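ABC-type transport system, molybdenum-specific extracellular solute-binding protein (Clostridium difficile, PDB 4KD5) probably binds molybdate or tungstate outside the cell and delivers it to an ABC transporter for uptake. Local coordinates at residues A[75-89]-A[186-200]. Sequence-based numbering, arbitrary orientation.
Sequences LLVSDTMKDLVKNDL and EKTHSPITYPVSVIK
Lys82 and Val196 form a hydrogen-bonded antiparallel pair, Lys82 N reaching Val196 O at 3.1 Å and Val196 N returning to Lys82 O, between strands 82-86 and 193-198, whose N-to-C directions differ by 138°, well short of exact antiparallel. Just before strand 82-86, Thr80 holds the turn 77-80 against Val198: its OG1 accepts from Val198 N at 2.9 Å and donates to Val77 O. A hydroxyl can do both, and chi1 of 69°, setting OG1 between backbone N and carbonyl carbon, turns it to Val198 while CG2 packs on Val198 CG2. Ser197, being small, lets both methyls of Leu76 come to 3.6 Å from its OG.

These paired strands join the two lobes of a periplasmic-binding-protein fold, the ModA family's two-domain architecture, and such crossings commonly serve as the hinge. Near the crossing, the Tyr194 ring presents its edge to Val85 O, and Val85 CG2 meets Tyr194 CD1 at 3.9 Å. The tyrosine is long enough for its OH to accept from Asn87 ND2 at 3.0 Å, nearly in the amide plane; ND2 bonds Ser170 OG as well, its stronger partner, and the Asn87 side chain lies about 4 Å from that of Tyr168, predicted to bind molybdate. Farther along, Ile192 sets CG2 against Asn87 CB and CD1 against Leu89 CB, as a branched apolar residue can, while a water links Ile192 N to Glu186 OE2.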
loop_
_atom_site.group_PDB
_atom_site.type_symbol
_atom_site.label_atom_id
_atom_site.label_comp_id
_atom_site.label_asym_id
_atom_site.label_seq_id
_atom_site.Cartn_x
_atom_site.Cartn_y
_atom_site.Cartn_z
ATOM N N LEU A 75 17.893 0.273 -9.197
ATOM C CA LEU A 75 16.972 1.392 -9.326
ATOM C C LEU A 75 15.529 0.903 -9.442
ATOM O O LEU A 75 14.609 1.698 -9.657
ATOM C CB LEU A 75 17.346 2.256 -10.533
ATOM C CG LEU A 75 18.717 2.933 -10.477
ATOM C CD1 LEU A 75 19.037 3.636 -11.782
ATOM C CD2 LEU A 75 18.778 3.924 -9.334
ATOM N N LEU A 76 15.334 -0.404 -9.282
ATOM C CA LEU A 76 14.007 -1.004 -9.394
ATOM C C LEU A 76 13.591 -1.690 -8.100
ATOM O O LEU A 76 14.441 -2.146 -7.328
ATOM C CB LEU A 76 13.969 -2.029 -10.531
ATOM C CG LEU A 76 14.236 -1.553 -11.956
ATOM C CD1 LEU A 76 14.046 -2.682 -12.955
ATOM C CD2 LEU A 76 13.327 -0.401 -12.308
ATOM N N VAL A 77 12.283 -1.746 -7.862
ATOM C CA VAL A 77 11.728 -2.639 -6.855
ATOM C C VAL A 77 11.665 -4.013 -7.528
ATOM O O VAL A 77 10.726 -4.301 -8.274
ATOM C CB VAL A 77 10.323 -2.185 -6.407
ATOM C CG1 VAL A 77 9.829 -3.035 -5.249
ATOM C CG2 VAL A 77 10.345 -0.722 -5.994
ATOM N N SER A 78 12.679 -4.839 -7.270
ATOM C CA SER A 78 12.916 -6.084 -8.009
ATOM C C SER A 78 11.724 -7.037 -8.128
ATOM O O SER A 78 11.462 -7.580 -9.203
ATOM C CB SER A 78 14.115 -6.833 -7.420
ATOM O OG SER A 78 15.306 -6.089 -7.549
ATOM N N ASP A 79 11.012 -7.246 -7.027
ATOM C CA ASP A 79 9.897 -8.189 -7.012
ATOM C C ASP A 79 8.682 -7.714 -7.814
ATOM O O ASP A 79 7.717 -8.458 -7.978
ATOM C CB ASP A 79 9.494 -8.537 -5.576
ATOM C CG ASP A 79 9.707 -7.387 -4.613
ATOM O OD1 ASP A 79 8.782 -7.090 -3.823
ATOM O OD2 ASP A 79 10.803 -6.787 -4.635
ATOM N N THR A 80 8.734 -6.484 -8.320
ATOM C CA THR A 80 7.668 -5.965 -9.174
ATOM C C THR A 80 7.992 -6.147 -10.650
ATOM O O THR A 80 7.201 -5.767 -11.508
ATOM C CB THR A 80 7.370 -4.477 -8.908
ATOM O OG1 THR A 80 8.477 -3.678 -9.341
ATOM C CG2 THR A 80 7.118 -4.244 -7.433
HETATM N N MSE A 81 9.162 -6.709 -10.945
HETATM C CA MSE A 81 9.544 -6.938 -12.337
HETATM C C MSE A 81 8.691 -8.045 -12.949
HETATM O O MSE A 81 8.725 -9.195 -12.497
HETATM C CB MSE A 81 11.031 -7.284 -12.457
HETATM C CG MSE A 81 11.949 -6.143 -12.045
HETATM SE SE MSE A 81 13.819 -6.650 -11.854
HETATM C CE MSE A 81 14.289 -6.774 -13.733
ATOM N N LYS A 82 7.923 -7.689 -13.975
ATOM C CA LYS A 82 7.033 -8.631 -14.649
ATOM C C LYS A 82 6.941 -8.346 -16.138
ATOM O O LYS A 82 7.246 -7.239 -16.588
ATOM C CB LYS A 82 5.625 -8.569 -14.043
ATOM C CG LYS A 82 5.370 -9.568 -12.934
ATOM C CD LYS A 82 5.220 -8.882 -11.588
ATOM C CE LYS A 82 5.405 -9.885 -10.457
ATOM N NZ LYS A 82 5.160 -9.275 -9.120
ATOM N N ASP A 83 6.502 -9.345 -16.893
ATOM C CA ASP A 83 6.198 -9.152 -18.297
ATOM C C ASP A 83 4.738 -8.748 -18.430
ATOM O O ASP A 83 3.843 -9.537 -18.129
ATOM C CB ASP A 83 6.487 -10.432 -19.085
ATOM C CG ASP A 83 7.963 -10.749 -19.152
ATOM O OD1 ASP A 83 8.766 -9.804 -19.055
ATOM O OD2 ASP A 83 8.315 -11.940 -19.290
ATOM N N LEU A 84 4.508 -7.506 -18.847
ATOM C CA LEU A 84 3.158 -6.975 -18.971
ATOM C C LEU A 84 2.417 -7.629 -20.137
ATOM O O LEU A 84 1.520 -8.453 -19.931
ATOM C CB LEU A 84 3.211 -5.458 -19.143
ATOM C CG LEU A 84 1.883 -4.717 -19.192
ATOM C CD1 LEU A 84 1.004 -5.232 -18.078
ATOM C CD2 LEU A 84 2.106 -3.218 -19.065
ATOM N N VAL A 85 2.799 -7.258 -21.355
ATOM C CA VAL A 85 2.259 -7.890 -22.553
ATOM C C VAL A 85 3.384 -8.237 -23.515
ATOM O O VAL A 85 4.539 -7.859 -23.309
ATOM C CB VAL A 85 1.236 -7.000 -23.282
ATOM C CG1 VAL A 85 0.116 -6.594 -22.346
ATOM C CG2 VAL A 85 1.915 -5.765 -23.855
ATOM N N LYS A 86 3.037 -8.960 -24.570
ATOM C CA LYS A 86 3.994 -9.269 -25.615
ATOM C C LYS A 86 3.336 -9.014 -26.959
ATOM O O LYS A 86 2.109 -8.976 -27.057
ATOM C CB LYS A 86 4.478 -10.717 -25.505
ATOM C CG LYS A 86 3.382 -11.755 -25.699
ATOM C CD LYS A 86 3.885 -13.188 -25.480
ATOM C CE LYS A 86 5.332 -13.259 -25.005
ATOM N NZ LYS A 86 5.478 -13.134 -23.525
ATOM N N ASN A 87 4.146 -8.823 -27.994
ATOM C CA ASN A 87 3.599 -8.615 -29.325
ATOM C C ASN A 87 3.773 -9.861 -30.176
ATOM O O ASN A 87 4.493 -10.784 -29.795
ATOM C CB ASN A 87 4.264 -7.414 -29.996
ATOM C CG ASN A 87 3.259 -6.442 -30.570
ATOM O OD1 ASN A 87 2.212 -6.843 -31.083
ATOM N ND2 ASN A 87 3.564 -5.151 -30.475
ATOM N N ASP A 88 3.100 -9.890 -31.318
ATOM C CA ASP A 88 3.279 -10.976 -32.270
ATOM C C ASP A 88 3.791 -10.439 -33.593
ATOM O O ASP A 88 3.386 -9.362 -34.027
ATOM C CB ASP A 88 1.968 -11.740 -32.477
ATOM C CG ASP A 88 1.893 -13.004 -31.646
ATOM O OD1 ASP A 88 2.955 -13.609 -31.398
ATOM O OD2 ASP A 88 0.778 -13.393 -31.240
ATOM N N LEU A 89 4.697 -11.183 -34.223
ATOM C CA LEU A 89 5.188 -10.824 -35.548
ATOM C C LEU A 89 4.248 -11.464 -36.561
ATOM O O LEU A 89 4.094 -12.690 -36.586
ATOM C CB LEU A 89 6.606 -11.347 -35.761
ATOM C CG LEU A 89 7.615 -10.538 -36.580
ATOM C CD1 LEU A 89 8.260 -11.401 -37.637
ATOM C CD2 LEU A 89 6.988 -9.325 -37.224
ATOM N N GLU A 186 5.627 -18.524 -32.547
ATOM C CA GLU A 186 6.424 -17.900 -31.496
ATOM C C GLU A 186 7.762 -18.605 -31.273
ATOM O O GLU A 186 8.729 -17.982 -30.834
ATOM C CB GLU A 186 5.625 -17.845 -30.190
ATOM C CG GLU A 186 4.381 -16.970 -30.250
ATOM C CD GLU A 186 4.407 -15.857 -29.217
ATOM O OE1 GLU A 186 3.388 -15.148 -29.079
ATOM O OE2 GLU A 186 5.448 -15.691 -28.547
ATOM N N LYS A 187 7.808 -19.899 -31.579
ATOM C CA LYS A 187 9.022 -20.705 -31.437
ATOM C C LYS A 187 10.158 -20.219 -32.334
ATOM O O LYS A 187 11.320 -20.566 -32.122
ATOM C CB LYS A 187 8.734 -22.165 -31.805
ATOM C CG LYS A 187 7.688 -22.882 -30.962
ATOM C CD LYS A 187 7.269 -24.190 -31.650
ATOM C CE LYS A 187 6.390 -25.068 -30.764
ATOM N NZ LYS A 187 7.168 -25.779 -29.711
ATOM N N THR A 188 9.812 -19.422 -33.340
ATOM C CA THR A 188 10.743 -19.063 -34.409
ATOM C C THR A 188 11.513 -17.755 -34.187
ATOM O O THR A 188 12.299 -17.352 -35.045
ATOM C CB THR A 188 10.023 -18.999 -35.770
ATOM O OG1 THR A 188 9.051 -17.949 -35.747
ATOM C CG2 THR A 188 9.323 -20.314 -36.062
ATOM N N HIS A 189 11.281 -17.095 -33.052
ATOM C CA HIS A 189 11.971 -15.838 -32.741
ATOM C C HIS A 189 12.012 -15.523 -31.245
ATOM O O HIS A 189 11.238 -16.074 -30.460
ATOM C CB HIS A 189 11.333 -14.667 -33.502
ATOM C CG HIS A 189 9.962 -14.336 -33.062
ATOM N ND1 HIS A 189 8.816 -14.994 -33.567
ATOM C CD2 HIS A 189 9.470 -13.437 -32.178
ATOM C CE1 HIS A 189 7.761 -14.500 -33.001
ATOM N NE2 HIS A 189 8.096 -13.559 -32.154
ATOM N N SER A 190 12.928 -14.635 -30.861
ATOM C CA SER A 190 13.052 -14.186 -29.476
ATOM C C SER A 190 11.765 -13.488 -29.043
ATOM O O SER A 190 11.151 -12.774 -29.837
ATOM C CB SER A 190 14.233 -13.226 -29.349
ATOM O OG SER A 190 14.444 -12.835 -28.006
ATOM N N PRO A 191 11.349 -13.695 -27.782
ATOM C CA PRO A 191 10.102 -13.108 -27.274
ATOM C C PRO A 191 10.055 -11.592 -27.454
ATOM O O PRO A 191 11.001 -10.895 -27.072
ATOM C CB PRO A 191 10.146 -13.447 -25.782
ATOM C CG PRO A 191 10.968 -14.688 -25.713
ATOM C CD PRO A 191 12.022 -14.523 -26.767
ATOM N N ILE A 192 8.967 -11.100 -28.042
ATOM C CA ILE A 192 8.749 -9.669 -28.212
ATOM C C ILE A 192 7.913 -9.165 -27.034
ATOM O O ILE A 192 6.695 -9.035 -27.142
ATOM C CB ILE A 192 8.016 -9.372 -29.535
ATOM C CG1 ILE A 192 8.638 -10.171 -30.686
ATOM C CG2 ILE A 192 8.042 -7.882 -29.849
ATOM C CD1 ILE A 192 7.966 -9.959 -32.037
ATOM N N THR A 193 8.571 -8.876 -25.913
ATOM C CA THR A 193 7.862 -8.586 -24.667
ATOM C C THR A 193 8.036 -7.157 -24.167
ATOM O O THR A 193 9.034 -6.500 -24.458
ATOM C CB THR A 193 8.271 -9.555 -23.547
ATOM O OG1 THR A 193 9.630 -9.314 -23.175
ATOM C CG2 THR A 193 8.121 -10.988 -24.001
ATOM N N TYR A 194 7.060 -6.698 -23.391
ATOM C CA TYR A 194 7.124 -5.387 -22.767
ATOM C C TYR A 194 7.119 -5.558 -21.251
ATOM O O TYR A 194 6.078 -5.843 -20.656
ATOM C CB TYR A 194 5.947 -4.512 -23.226
ATOM C CG TYR A 194 5.871 -4.307 -24.729
ATOM C CD1 TYR A 194 5.353 -5.291 -25.559
ATOM C CD2 TYR A 194 6.309 -3.126 -25.314
ATOM C CE1 TYR A 194 5.284 -5.112 -26.931
ATOM C CE2 TYR A 194 6.241 -2.936 -26.688
ATOM C CZ TYR A 194 5.726 -3.934 -27.490
ATOM O OH TYR A 194 5.653 -3.758 -28.853
ATOM N N PRO A 195 8.294 -5.411 -20.619
ATOM C CA PRO A 195 8.376 -5.572 -19.162
ATOM C C PRO A 195 7.928 -4.320 -18.415
ATOM O O PRO A 195 8.100 -3.204 -18.924
ATOM C CB PRO A 195 9.867 -5.817 -18.920
ATOM C CG PRO A 195 10.548 -5.108 -20.045
ATOM C CD PRO A 195 9.615 -5.176 -21.233
ATOM N N VAL A 196 7.351 -4.511 -17.229
ATOM C CA VAL A 196 6.953 -3.400 -16.375
ATOM C C VAL A 196 7.679 -3.535 -15.037
ATOM O O VAL A 196 7.997 -4.645 -14.612
ATOM C CB VAL A 196 5.411 -3.374 -16.167
ATOM C CG1 VAL A 196 4.941 -4.616 -15.428
ATOM C CG2 VAL A 196 4.970 -2.122 -15.416
ATOM N N SER A 197 7.965 -2.413 -14.384
ATOM C CA SER A 197 8.541 -2.452 -13.040
ATOM C C SER A 197 8.232 -1.182 -12.256
ATOM O O SER A 197 8.141 -0.100 -12.835
ATOM C CB SER A 197 10.055 -2.660 -13.109
ATOM O OG SER A 197 10.604 -2.755 -11.808
ATOM N N VAL A 198 8.073 -1.312 -10.941
ATOM C CA VAL A 198 7.963 -0.143 -10.076
ATOM C C VAL A 198 9.370 0.401 -9.834
ATOM O O VAL A 198 10.309 -0.373 -9.627
ATOM C CB VAL A 198 7.291 -0.486 -8.733
ATOM C CG1 VAL A 198 7.287 0.719 -7.806
ATOM C CG2 VAL A 198 5.871 -0.959 -8.959
ATOM N N ILE A 199 9.521 1.721 -9.874
ATOM C CA ILE A 199 10.822 2.350 -9.673
ATOM C C ILE A 199 11.153 2.451 -8.179
ATOM O O ILE A 199 10.287 2.789 -7.373
ATOM C CB ILE A 199 10.857 3.737 -10.333
ATOM C CG1 ILE A 199 10.488 3.626 -11.811
ATOM C CG2 ILE A 199 12.219 4.377 -10.190
ATOM C CD1 ILE A 199 11.389 2.693 -12.592
ATOM N N LYS A 200 12.400 2.153 -7.817
ATOM C CA LYS A 200 12.829 2.107 -6.416
ATOM C C LYS A 200 12.725 3.461 -5.717
ATOM O O LYS A 200 12.280 3.547 -4.572
ATOM C CB LYS A 200 14.268 1.588 -6.338
ATOM C CG LYS A 200 14.785 1.350 -4.933
ATOM C CD LYS A 200 14.112 0.150 -4.297
ATOM C CE LYS A 200 15.128 -0.717 -3.570
ATOM N NZ LYS A 200 16.261 -1.105 -4.457
HETATM O O HOH W 1 6.736 -13.029 -28.712
#